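Local atomic coordinates of periplasmic binding protein (Xylanimonas cellulosilytica, PDB entry 4MX8), a protein that probably captures an iron-siderophore or a related metal complex outside the membrane and delivers it to an ABC transporter, as a class III-type solute-binding protein. Residues Ala17-Thr25 with Pro127-Gly135; Glu41-Ile49 with Thr146-Ala154. All coordinates share one frame; numbering follows the deposited sequence.

Interaction 1 of 2, residues Ala17-Thr25 with Pro127-Gly135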
ATOM      1  N   ALA A  17     -24.729   3.433   7.149  1.00 41.82           N
ATOM      2  CA  ALA A  17     -24.372   3.276   5.750  1.00 42.54           C
ATOM      3  C   ALA A  17     -24.070   1.804   5.535  1.00 62.16           C
ATOM      4  O   ALA A  17     -23.349   1.191   6.328  1.00 65.98           O
ATOM      5  CB  ALA A  17     -23.155   4.109   5.416  1.00 41.70           C
ATOM      6  N   SER A  18     -24.626   1.235   4.471  1.00 61.92           N
ATOM      7  CA  SER A  18     -24.485  -0.185   4.202  1.00 47.18           C
ATOM      8  C   SER A  18     -23.229  -0.450   3.389  1.00 49.34           C
ATOM      9  O   SER A  18     -23.014   0.174   2.348  1.00 48.99           O
ATOM     10  CB  SER A  18     -25.691  -0.660   3.425  1.00 52.36           C
ATOM     11  OG  SER A  18     -26.142  -1.883   3.950  1.00 71.11           O
ATOM     12  N   TYR A  19     -22.383  -1.359   3.869  1.00 49.67           N
ATOM     13  CA  TYR A  19     -21.157  -1.700   3.135  1.00 40.24           C
ATOM     14  C   TYR A  19     -21.131  -3.182   2.755  1.00 48.05           C
ATOM     15  O   TYR A  19     -21.172  -4.061   3.633  1.00 45.72           O
ATOM     16  CB  TYR A  19     -19.894  -1.336   3.918  1.00 27.63           C
ATOM     17  CG  TYR A  19     -18.647  -1.487   3.073  1.00 34.07           C
ATOM     18  CD1 TYR A  19     -18.368  -0.586   2.050  1.00 46.28           C
ATOM     19  CD2 TYR A  19     -17.754  -2.518   3.286  1.00 23.86           C
ATOM     20  CE1 TYR A  19     -17.237  -0.715   1.264  1.00 45.17           C
ATOM     21  CE2 TYR A  19     -16.617  -2.653   2.504  1.00 39.85           C
ATOM     22  CZ  TYR A  19     -16.362  -1.749   1.489  1.00 45.07           C
ATOM     23  OH  TYR A  19     -15.231  -1.863   0.696  1.00 45.53           O
ATOM     24  N   THR A  20     -21.082  -3.445   1.444  1.00 41.65           N
ATOM     25  CA  THR A  20     -21.142  -4.809   0.934  1.00 28.96           C
ATOM     26  C   THR A  20     -19.979  -5.096   0.010  1.00 42.36           C
ATOM     27  O   THR A  20     -19.751  -4.381  -0.964  1.00 51.32           O
ATOM     28  CB  THR A  20     -22.437  -5.092   0.190  1.00 31.33           C
ATOM     29  OG1 THR A  20     -23.535  -5.000   1.108  1.00 44.83           O
ATOM     30  CG2 THR A  20     -22.407  -6.489  -0.387  1.00 31.95           C
ATOM     31  N   TRP A  21     -19.244  -6.158   0.323  1.00 39.30           N
ATOM     32  CA  TRP A  21     -18.061  -6.503  -0.444  1.00 37.80           C
ATOM     33  C   TRP A  21     -17.865  -8.014  -0.526  1.00 43.03           C
ATOM     34  O   TRP A  21     -18.495  -8.774   0.223  1.00 30.42           O
ATOM     35  CB  TRP A  21     -16.836  -5.804   0.152  1.00 27.20           C
ATOM     36  CG  TRP A  21     -16.245  -6.442   1.376  1.00 26.74           C
ATOM     37  CD1 TRP A  21     -15.079  -7.157   1.440  1.00 34.28           C
ATOM     38  CD2 TRP A  21     -16.759  -6.400   2.715  1.00 28.66           C
ATOM     39  NE1 TRP A  21     -14.838  -7.557   2.734  1.00 24.16           N
ATOM     40  CE2 TRP A  21     -15.857  -7.108   3.533  1.00 26.58           C
ATOM     41  CE3 TRP A  21     -17.899  -5.841   3.299  1.00 33.46           C
ATOM     42  CZ2 TRP A  21     -16.062  -7.275   4.900  1.00 38.27           C
ATOM     43  CZ3 TRP A  21     -18.102  -6.001   4.658  1.00 30.85           C
ATOM     44  CH2 TRP A  21     -17.185  -6.711   5.446  1.00 40.03           C
ATOM     45  N   ASP A  22     -17.014  -8.446  -1.454  1.00 43.23           N
ATOM     46  CA  ASP A  22     -16.689  -9.862  -1.553  1.00 34.97           C
ATOM     47  C   ASP A  22     -15.496 -10.184  -0.646  1.00 36.06           C
ATOM     48  O   ASP A  22     -14.337  -9.978  -1.006  1.00 36.14           O
ATOM     49  CB  ASP A  22     -16.444 -10.268  -3.004  1.00 40.94           C
ATOM     50  CG  ASP A  22     -17.716 -10.231  -3.845  1.00 60.82           C
ATOM     51  OD1 ASP A  22     -18.677 -10.970  -3.535  1.00 66.38           O
ATOM     52  OD2 ASP A  22     -17.755  -9.463  -4.824  1.00 79.37           O
ATOM     53  N   ARG A  23     -15.808 -10.675   0.549  1.00 34.84           N
ATOM     54  CA  ARG A  23     -14.814 -10.906   1.591  1.00 26.45           C
ATOM     55  C   ARG A  23     -13.986 -12.159   1.353  1.00 36.80           C
ATOM     56  O   ARG A  23     -14.520 -13.231   1.044  1.00 44.11           O
ATOM     57  CB  ARG A  23     -15.500 -11.027   2.949  1.00 29.22           C
ATOM     58  CG  ARG A  23     -14.532 -10.959   4.113  1.00 35.56           C
ATOM     59  CD  ARG A  23     -15.269 -10.889   5.428  1.00 36.69           C
ATOM     60  NE  ARG A  23     -15.852 -12.177   5.798  1.00 49.66           N
ATOM     61  CZ  ARG A  23     -15.176 -13.158   6.393  1.00 47.99           C
ATOM     62  NH1 ARG A  23     -13.877 -13.005   6.667  1.00 23.61           N
ATOM     63  NH2 ARG A  23     -15.808 -14.292   6.704  1.00 46.28           N
ATOM     64  N   ASN A  24     -12.672 -12.029   1.480  1.00 29.24           N
ATOM     65  CA  ASN A  24     -11.844 -13.208   1.466  1.00 26.58           C
ATOM     66  C   ASN A  24     -11.997 -13.888   2.827  1.00 34.90           C
ATOM     67  O   ASN A  24     -11.574 -13.340   3.860  1.00 29.55           O
ATOM     68  CB  ASN A  24     -10.385 -12.873   1.200  1.00 23.36           C
ATOM     69  CG  ASN A  24      -9.511 -14.109   1.219  1.00 27.20           C
ATOM     70  OD1 ASN A  24     -10.019 -15.230   1.181  1.00 34.27           O
ATOM     71  ND2 ASN A  24      -8.202 -13.922   1.278  1.00 41.19           N
ATOM     72  N   THR A  25     -12.600 -15.081   2.816  1.00 25.74           N
ATOM     73  CA  THR A  25     -12.902 -15.794   4.049  1.00 26.23           C
ATOM     74  C   THR A  25     -11.677 -16.499   4.603  1.00 26.19           C
ATOM     75  O   THR A  25     -11.710 -17.019   5.712  1.00 26.55           O
ATOM     76  CB  THR A  25     -14.037 -16.827   3.883  1.00 28.34           C
ATOM     77  OG1 THR A  25     -13.666 -17.803   2.903  1.00 29.79           O
ATOM     78  CG2 THR A  25     -15.293 -16.164   3.448  1.00 28.71           C
ATOM     79  N   PRO A 127     -19.393  -3.140  14.580  1.00 36.58           N
ATOM     80  CA  PRO A 127     -19.382  -3.245  13.112  1.00 32.87           C
ATOM     81  C   PRO A 127     -18.010  -2.956  12.534  1.00 30.64           C
ATOM     82  O   PRO A 127     -17.429  -1.886  12.755  1.00 38.79           O
ATOM     83  CB  PRO A 127     -20.369  -2.167  12.668  1.00 30.50           C
ATOM     84  CG  PRO A 127     -20.652  -1.363  13.903  1.00 33.35           C
ATOM     85  CD  PRO A 127     -20.496  -2.291  15.041  1.00 32.91           C
ATOM     86  N   THR A 128     -17.501  -3.941  11.808  1.00 29.00           N
ATOM     87  CA  THR A 128     -16.171  -3.892  11.229  1.00 29.19           C
ATOM     88  C   THR A 128     -16.263  -4.010   9.710  1.00 34.30           C
ATOM     89  O   THR A 128     -17.011  -4.833   9.182  1.00 38.67           O
ATOM     90  CB  THR A 128     -15.359  -5.080  11.729  1.00 27.94           C
ATOM     91  OG1 THR A 128     -15.223  -5.003  13.152  1.00 31.41           O
ATOM     92  CG2 THR A 128     -13.996  -5.134  11.070  1.00 21.58           C
ATOM     93  N   ILE A 129     -15.501  -3.190   9.004  1.00 30.41           N
ATOM     94  CA  ILE A 129     -15.429  -3.326   7.567  1.00 25.54           C
ATOM     95  C   ILE A 129     -14.011  -3.659   7.169  1.00 34.40           C
ATOM     96  O   ILE A 129     -13.052  -3.334   7.875  1.00 42.22           O
ATOM     97  CB  ILE A 129     -15.907  -2.063   6.824  1.00 24.00           C
ATOM     98  CG1 ILE A 129     -15.087  -0.842   7.234  1.00 26.53           C
ATOM     99  CG2 ILE A 129     -17.371  -1.811   7.089  1.00 26.19           C
ATOM    100  CD1 ILE A 129     -15.654   0.443   6.672  1.00 29.02           C
ATOM    101  N   ASP A 130     -13.901  -4.309   6.021  1.00 35.54           N
ATOM    102  CA  ASP A 130     -12.640  -4.788   5.482  1.00 36.64           C
ATOM    103  C   ASP A 130     -12.404  -4.027   4.179  1.00 33.53           C
ATOM    104  O   ASP A 130     -13.112  -4.212   3.191  1.00 39.97           O
ATOM    105  CB  ASP A 130     -12.769  -6.298   5.262  1.00 43.14           C
ATOM    106  CG  ASP A 130     -11.666  -6.892   4.416  1.00 40.25           C
ATOM    107  OD1 ASP A 130     -10.623  -6.233   4.192  1.00 29.68           O
ATOM    108  OD2 ASP A 130     -11.860  -8.061   3.994  1.00 40.55           O
ATOM    109  N   LEU A 131     -11.432  -3.130   4.195  1.00 30.04           N
ATOM    110  CA  LEU A 131     -11.158  -2.329   3.019  1.00 28.72           C
ATOM    111  C   LEU A 131      -9.902  -2.823   2.309  1.00 28.91           C
ATOM    112  O   LEU A 131      -9.136  -2.028   1.783  1.00 37.50           O
ATOM    113  CB  LEU A 131     -11.021  -0.847   3.386  1.00 27.27           C
ATOM    114  CG  LEU A 131     -12.192  -0.187   4.117  1.00 30.08           C
ATOM    115  CD1 LEU A 131     -11.866   1.266   4.373  1.00 39.53           C
ATOM    116  CD2 LEU A 131     -13.487  -0.286   3.344  1.00 20.54           C
ATOM    117  N   SER A 132      -9.702  -4.141   2.306  1.00 29.82           N
ATOM    118  CA  SER A 132      -8.622  -4.779   1.547  1.00 27.01           C
ATOM    119  C   SER A 132      -8.610  -4.300   0.097  1.00 34.01           C
ATOM    120  O   SER A 132      -9.636  -3.859  -0.436  1.00 36.11           O
ATOM    121  CB  SER A 132      -8.807  -6.310   1.554  1.00 29.07           C
ATOM    122  OG  SER A 132      -8.473  -6.911   2.795  1.00 24.44           O
ATOM    123  N   LEU A 133      -7.455  -4.396  -0.553  1.00 37.85           N
ATOM    124  CA  LEU A 133      -7.375  -3.998  -1.954  1.00 31.12           C
ATOM    125  C   LEU A 133      -8.201  -4.940  -2.821  1.00 33.78           C
ATOM    126  O   LEU A 133      -8.103  -6.150  -2.701  1.00 41.51           O
ATOM    127  CB  LEU A 133      -5.929  -3.986  -2.419  1.00 29.36           C
ATOM    128  CG  LEU A 133      -5.734  -3.386  -3.808  1.00 43.43           C
ATOM    129  CD1 LEU A 133      -4.377  -2.758  -3.834  1.00 44.35           C
ATOM    130  CD2 LEU A 133      -5.874  -4.424  -4.952  1.00 41.39           C
ATOM    131  N   ARG A 134      -9.009  -4.374  -3.706  1.00 50.32           N
ATOM    132  CA  ARG A 134      -9.850  -5.171  -4.597  1.00 53.23           C
ATOM    133  C   ARG A 134      -9.659  -4.801  -6.067  1.00 55.81           C
ATOM    134  O   ARG A 134     -10.086  -3.738  -6.518  1.00 44.76           O
ATOM    135  CB  ARG A 134     -11.323  -5.004  -4.234  1.00 60.61           C
ATOM    136  CG  ARG A 134     -11.985  -6.298  -3.811  1.00 79.31           C
ATOM    137  CD  ARG A 134     -12.170  -6.333  -2.312  1.00 87.87           C
ATOM    138  NE  ARG A 134     -12.898  -5.163  -1.813  1.00 92.50           N
ATOM    139  CZ  ARG A 134     -12.956  -4.822  -0.529  1.00 85.14           C
ATOM    140  NH1 ARG A 134     -12.325  -5.564   0.373  1.00 71.70           N
ATOM    141  NH2 ARG A 134     -13.633  -3.742  -0.149  1.00 84.66           N
ATOM    142  N   GLY A 135      -9.039  -5.695  -6.822  1.00 67.82           N
ATOM    143  CA  GLY A 135      -8.828  -5.438  -8.229  1.00 69.69           C
ATOM    144  C   GLY A 135      -7.715  -4.444  -8.437  1.00 58.41           C
ATOM    145  O   GLY A 135      -6.544  -4.766  -8.235  1.00 68.80           O
TER
HETATM  146  O   HOH W   1     -11.344  -8.608  -0.509  1.00 51.87           O
HETATM  147  O   HOH W   2     -12.007 -10.552   5.852  1.00 37.32           O
HETATM  148  O   HOH W   3     -11.099  -9.437   2.001  1.00 27.72           O

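Interaction 2 of 2, residues Glu41-Ile49 with Thr146-Ala154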
ATOM      1  N   GLU A  41     -23.498  -2.967   8.529  1.00 44.22           N
ATOM      2  CA  GLU A  41     -24.082  -1.641   8.699  1.00 46.32           C
ATOM      3  C   GLU A  41     -23.157  -0.765   9.544  1.00 49.66           C
ATOM      4  O   GLU A  41     -23.038  -0.959  10.757  1.00 52.23           O
ATOM      5  CB  GLU A  41     -25.468  -1.723   9.332  1.00 61.19           C
ATOM      6  CG  GLU A  41     -26.439  -2.686   8.638  1.00 85.16           C
ATOM      7  CD  GLU A  41     -26.893  -2.211   7.260  1.00 97.35           C
ATOM      8  OE1 GLU A  41     -26.870  -0.980   7.009  1.00108.15           O
ATOM      9  OE2 GLU A  41     -27.282  -3.077   6.433  1.00 83.80           O
ATOM     10  N   VAL A  42     -22.504   0.187   8.879  1.00 47.05           N
ATOM     11  CA  VAL A  42     -21.551   1.106   9.491  1.00 40.97           C
ATOM     12  C   VAL A  42     -22.268   2.352   9.966  1.00 44.31           C
ATOM     13  O   VAL A  42     -23.032   2.946   9.215  1.00 41.87           O
ATOM     14  CB  VAL A  42     -20.567   1.610   8.438  1.00 38.78           C
ATOM     15  CG1 VAL A  42     -19.472   2.427   9.086  1.00 48.92           C
ATOM     16  CG2 VAL A  42     -19.986   0.465   7.689  1.00 48.15           C
ATOM     17  N   PRO A  43     -22.006   2.779  11.204  1.00 48.35           N
ATOM     18  CA  PRO A  43     -22.613   4.032  11.665  1.00 48.37           C
ATOM     19  C   PRO A  43     -21.995   5.255  10.972  1.00 47.44           C
ATOM     20  O   PRO A  43     -20.775   5.310  10.800  1.00 44.75           O
ATOM     21  CB  PRO A  43     -22.280   4.040  13.159  1.00 37.92           C
ATOM     22  CG  PRO A  43     -21.024   3.256  13.263  1.00 35.27           C
ATOM     23  CD  PRO A  43     -21.163   2.156  12.239  1.00 37.56           C
ATOM     24  N   VAL A  44     -22.829   6.215  10.574  1.00 46.91           N
ATOM     25  CA  VAL A  44     -22.343   7.484  10.019  1.00 44.97           C
ATOM     26  C   VAL A  44     -21.903   8.449  11.124  1.00 50.07           C
ATOM     27  O   VAL A  44     -22.524   8.500  12.182  1.00 55.22           O
ATOM     28  CB  VAL A  44     -23.419   8.164   9.180  1.00 41.14           C
ATOM     29  CG1 VAL A  44     -22.901   9.461   8.631  1.00 41.62           C
ATOM     30  CG2 VAL A  44     -23.863   7.251   8.058  1.00 40.13           C
ATOM     31  N   ASP A  45     -20.846   9.216  10.866  1.00 43.59           N
ATOM     32  CA  ASP A  45     -20.218  10.079  11.869  1.00 47.94           C
ATOM     33  C   ASP A  45     -19.840   9.290  13.125  1.00 49.33           C
ATOM     34  O   ASP A  45     -20.277   9.648  14.221  1.00 48.89           O
ATOM     35  CB  ASP A  45     -21.135  11.260  12.233  1.00 47.92           C
ATOM     36  CG  ASP A  45     -20.404  12.386  12.993  1.00 63.79           C
ATOM     37  OD1 ASP A  45     -19.153  12.421  12.967  1.00 69.06           O
ATOM     38  OD2 ASP A  45     -21.089  13.252  13.604  1.00 62.19           O
ATOM     39  N   PRO A  46     -19.031   8.217  12.974  1.00 40.75           N
ATOM     40  CA  PRO A  46     -18.702   7.420  14.160  1.00 38.30           C
ATOM     41  C   PRO A  46     -17.739   8.156  15.090  1.00 50.17           C
ATOM     42  O   PRO A  46     -16.908   8.957  14.643  1.00 51.02           O
ATOM     43  CB  PRO A  46     -18.046   6.173  13.566  1.00 35.57           C
ATOM     44  CG  PRO A  46     -17.384   6.677  12.305  1.00 36.02           C
ATOM     45  CD  PRO A  46     -18.364   7.695  11.765  1.00 46.50           C
ATOM     46  N   GLN A  47     -17.847   7.860  16.381  1.00 54.79           N
ATOM     47  CA  GLN A  47     -17.190   8.650  17.417  1.00 45.60           C
ATOM     48  C   GLN A  47     -15.927   7.986  18.031  1.00 51.00           C
ATOM     49  O   GLN A  47     -15.127   8.652  18.705  1.00 50.87           O
ATOM     50  CB  GLN A  47     -18.241   8.989  18.478  1.00 44.90           C
ATOM     51  CG  GLN A  47     -18.328  10.468  18.895  1.00 65.69           C
ATOM     52  CD  GLN A  47     -18.470  11.444  17.727  1.00 69.82           C
ATOM     53  OE1 GLN A  47     -18.946  11.077  16.650  1.00 65.84           O
ATOM     54  NE2 GLN A  47     -18.050  12.699  17.941  1.00 71.03           N
ATOM     55  N   ARG A  48     -15.763   6.680  17.797  1.00 43.27           N
ATOM     56  CA  ARG A  48     -14.606   5.921  18.274  1.00 36.32           C
ATOM     57  C   ARG A  48     -14.185   4.891  17.247  1.00 40.63           C
ATOM     58  O   ARG A  48     -14.632   3.742  17.310  1.00 45.30           O
ATOM     59  CB  ARG A  48     -14.925   5.166  19.563  1.00 37.73           C
ATOM     60  CG  ARG A  48     -14.257   5.717  20.805  1.00 45.98           C
ATOM     61  CD  ARG A  48     -13.869   4.607  21.772  1.00 53.25           C
ATOM     62  NE  ARG A  48     -13.570   5.153  23.092  1.00 63.01           N
ATOM     63  CZ  ARG A  48     -12.353   5.451  23.536  1.00 70.10           C
ATOM     64  NH1 ARG A  48     -11.285   5.240  22.783  1.00 61.05           N
ATOM     65  NH2 ARG A  48     -12.206   5.961  24.752  1.00 92.80           N
ATOM     66  N   ILE A  49     -13.321   5.281  16.311  1.00 37.30           N
ATOM     67  CA  ILE A  49     -12.911   4.380  15.239  1.00 31.39           C
ATOM     68  C   ILE A  49     -11.609   3.675  15.598  1.00 35.25           C
ATOM     69  O   ILE A  49     -10.647   4.309  16.030  1.00 44.84           O
ATOM     70  CB  ILE A  49     -12.699   5.136  13.912  1.00 28.42           C
ATOM     71  CG1 ILE A  49     -13.825   6.133  13.663  1.00 30.11           C
ATOM     72  CG2 ILE A  49     -12.578   4.157  12.763  1.00 26.25           C
ATOM     73  CD1 ILE A  49     -13.619   6.964  12.440  1.00 29.77           C
ATOM     74  N   THR A 146     -14.261   7.350  -1.347  1.00 38.02           N
ATOM     75  CA  THR A 146     -15.646   7.773  -1.411  1.00 29.51           C
ATOM     76  C   THR A 146     -16.440   7.212  -0.238  1.00 34.00           C
ATOM     77  O   THR A 146     -17.169   7.946   0.422  1.00 37.33           O
ATOM     78  CB  THR A 146     -16.304   7.331  -2.697  1.00 30.35           C
ATOM     79  OG1 THR A 146     -15.592   7.890  -3.806  1.00 31.06           O
ATOM     80  CG2 THR A 146     -17.698   7.809  -2.724  1.00 32.23           C
ATOM     81  N   PHE A 147     -16.288   5.917   0.028  1.00 35.46           N
ATOM     82  CA  PHE A 147     -17.046   5.308   1.107  1.00 36.20           C
ATOM     83  C   PHE A 147     -16.761   5.942   2.448  1.00 42.36           C
ATOM     84  O   PHE A 147     -17.687   6.347   3.159  1.00 34.34           O
ATOM     85  CB  PHE A 147     -16.821   3.809   1.248  1.00 26.01           C
ATOM     86  CG  PHE A 147     -17.709   3.206   2.293  1.00 30.89           C
ATOM     87  CD1 PHE A 147     -19.093   3.281   2.162  1.00 28.01           C
ATOM     88  CD2 PHE A 147     -17.183   2.653   3.440  1.00 34.85           C
ATOM     89  CE1 PHE A 147     -19.929   2.766   3.135  1.00 33.71           C
ATOM     90  CE2 PHE A 147     -18.021   2.133   4.427  1.00 34.69           C
ATOM     91  CZ  PHE A 147     -19.394   2.191   4.270  1.00 33.16           C
ATOM     92  N   LEU A 148     -15.479   6.000   2.801  1.00 33.89           N
ATOM     93  CA  LEU A 148     -15.078   6.672   4.022  1.00 29.46           C
ATOM     94  C   LEU A 148     -15.631   8.111   4.057  1.00 34.08           C
ATOM     95  O   LEU A 148     -16.114   8.575   5.090  1.00 39.03           O
ATOM     96  CB  LEU A 148     -13.571   6.630   4.177  1.00 26.77           C
ATOM     97  CG  LEU A 148     -13.033   5.226   4.487  1.00 30.13           C
ATOM     98  CD1 LEU A 148     -11.528   5.248   4.421  1.00 27.74           C
ATOM     99  CD2 LEU A 148     -13.475   4.707   5.854  1.00 23.69           C
ATOM    100  N   GLY A 149     -15.612   8.792   2.919  1.00 29.52           N
ATOM    101  CA  GLY A 149     -16.287  10.068   2.811  1.00 36.32           C
ATOM    102  C   GLY A 149     -17.729  10.069   3.321  1.00 42.95           C
ATOM    103  O   GLY A 149     -18.135  10.941   4.080  1.00 35.10           O
ATOM    104  N   LYS A 150     -18.509   9.084   2.901  1.00 36.71           N
ATOM    105  CA  LYS A 150     -19.879   8.930   3.378  1.00 38.44           C
ATOM    106  C   LYS A 150     -19.937   8.642   4.888  1.00 50.96           C
ATOM    107  O   LYS A 150     -20.750   9.231   5.600  1.00 51.58           O
ATOM    108  CB  LYS A 150     -20.555   7.814   2.588  1.00 34.77           C
ATOM    109  CG  LYS A 150     -21.960   7.510   2.961  1.00 35.80           C
ATOM    110  CD  LYS A 150     -22.679   7.000   1.737  1.00 41.51           C
ATOM    111  CE  LYS A 150     -23.103   5.567   1.913  1.00 61.77           C
ATOM    112  NZ  LYS A 150     -24.064   5.175   0.840  1.00 77.14           N
ATOM    113  N   VAL A 151     -19.075   7.746   5.367  1.00 38.21           N
ATOM    114  CA  VAL A 151     -19.017   7.431   6.789  1.00 35.76           C
ATOM    115  C   VAL A 151     -18.712   8.669   7.632  1.00 40.75           C
ATOM    116  O   VAL A 151     -19.355   8.900   8.654  1.00 44.26           O
ATOM    117  CB  VAL A 151     -17.966   6.345   7.092  1.00 31.88           C
ATOM    118  CG1 VAL A 151     -17.805   6.155   8.589  1.00 30.13           C
ATOM    119  CG2 VAL A 151     -18.364   5.045   6.440  1.00 36.60           C
ATOM    120  N   LEU A 152     -17.741   9.466   7.197  1.00 34.39           N
ATOM    121  CA  LEU A 152     -17.278  10.594   7.999  1.00 34.96           C
ATOM    122  C   LEU A 152     -18.067  11.876   7.759  1.00 41.32           C
ATOM    123  O   LEU A 152     -17.791  12.894   8.387  1.00 39.50           O
ATOM    124  CB  LEU A 152     -15.798  10.852   7.742  1.00 33.69           C
ATOM    125  CG  LEU A 152     -14.889   9.686   8.126  1.00 32.11           C
ATOM    126  CD1 LEU A 152     -13.458   9.953   7.717  1.00 30.86           C
ATOM    127  CD2 LEU A 152     -14.955   9.440   9.607  1.00 34.33           C
ATOM    128  N   GLY A 153     -19.043  11.835   6.855  1.00 38.43           N
ATOM    129  CA  GLY A 153     -19.750  13.046   6.475  1.00 41.21           C
ATOM    130  C   GLY A 153     -18.798  14.053   5.862  1.00 49.44           C
ATOM    131  O   GLY A 153     -18.812  15.245   6.198  1.00 61.62           O
ATOM    132  N   ALA A 154     -17.964  13.545   4.960  1.00 47.60           N
ATOM    133  CA  ALA A 154     -16.886  14.299   4.341  1.00 39.30           C
ATOM    134  C   ALA A 154     -16.906  14.056   2.844  1.00 46.99           C
ATOM    135  O   ALA A 154     -15.858  13.918   2.214  1.00 37.41           O
ATOM    136  CB  ALA A 154     -15.563  13.870   4.913  1.00 37.39           C
TER

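Interaction 1 of 2, residues Ala17-Thr25 with Pro127-Gly135
Asp130 OD2 takes the indole N-H of Trp21, NE1 to OD2 3.3 Å, the donor lying above the carboxylate plane rather than within it. Water 2, bonded to Arg23 NH1, probably also reaches this oxygen. Its partner OD1 stays within 127-135, accepting from the OG and N of Ser132; the backbone bond, N to OD1 3.0 Å, makes an Asx turn. With CG anti to the backbone N (chi1 167°), the Asp130 carboxylate reaches the indole nearly perpendicular to it, the planes 88° apart. Asp130 CB packs 3.5 Å from Trp21 CZ2.

Arg134, which is poorly ordered, folds back so that NH1 bonds to Asp130 O (3.2 Å), with NH2 adding a weak second bond. Trp21 CD1 rests over one face of this guanidinium, the two planes inclined to each other, while Tyr19 OH sits at its edge. The Tyr19 ring also meets aliphatic branches: CD2 lies 3.9 Å from Ile129 CG2, and CZ lies 3.7 Å from Leu131 CD2.

The contact lays an antiparallel N-terminal hairpin against the parallel sheet of the lobe that holds strands 49-51, 108-111 and 128-130. Residues 17-24, part of a strand hydrogen-bonded to strand 35-43, run at 42° to 128-130, an outermost strand of that sheet, beside 108-111, while Phe147 of helix 137-152 meets the Tyr19 ring.

Interaction 2 of 2, residues Glu41-Ile49 with Thr146-Ala154
The C-terminal end of helix 137-152 receives the turn that leads from the N-terminal hairpin into the first strand of the parallel sheet. Val151 O accepts the backbone N-H of Asp45, N to O 2.7 Å at 160°, and the donor approaches almost straight down the carbonyl bond. A carbonyl in the last turn of a helix lacks the usual partner four residues on, and this one finds it across the contact. Val44 CA adds a CA-H...O contact to the same oxygen, and Val44 CG1 lies 3.7 Å from Lys150 O.

Around this polar point the side chains form an apolar seam. Val42 straddles one turn of the helix: CG1 lies 3.9 Å from Val151 CG2, and CG2 meets the Phe147 ring at its edge, 3.9 Å from CZ. Val151 CG2 in turn covers one face of that ring. Val151 holds CG1 anti to its own backbone N (chi1 173°), which turns this branch to Pro46, 3.6 Å from CD, and leaves CG2 for Val42. An alanine at Val42 is likely to open a gap between strand and helix, because both the edge of Phe147 and the CG2 methyl of Val151 would lose their apolar neighbour. Farther along, Ile49 CD1 touches Leu152 CD2 at 4.0 Å. Leu108 of the central strand 108-111 packs against Val42, Pro46, Ile49 and Val151, placing the seam over the sheet.

Just beyond, Gly153 takes a positive phi, Ala154 N bonds back to Gly149 O (2.8 Å) and Gly153 N bonds weakly to Lys150 O, the Schellman motif that commonly terminates an alpha-helix, here directly before helix 155-179 begins.

From the N terminus, strand 16-24 comes first and pairs antiparallel with strand 35-43, the two forming a hairpin. The chain then turns through 44-48 into the parallel sheet, passes 108-111, and reaches strand 128-130, where interaction 1 closes a loop of 101 residues. It runs on into helix 137-152, and interaction 2 closes a second loop back to 41-49. Since the segments alternate along the sequence, the loops cross rather than nest. The contacts touch directly: Ala17 N is probably hydrogen-bonded to Val42 O, and Ile129 CG2 packs on Val42 CG2. Together they tie the hairpin to the sheet edge and the following helix.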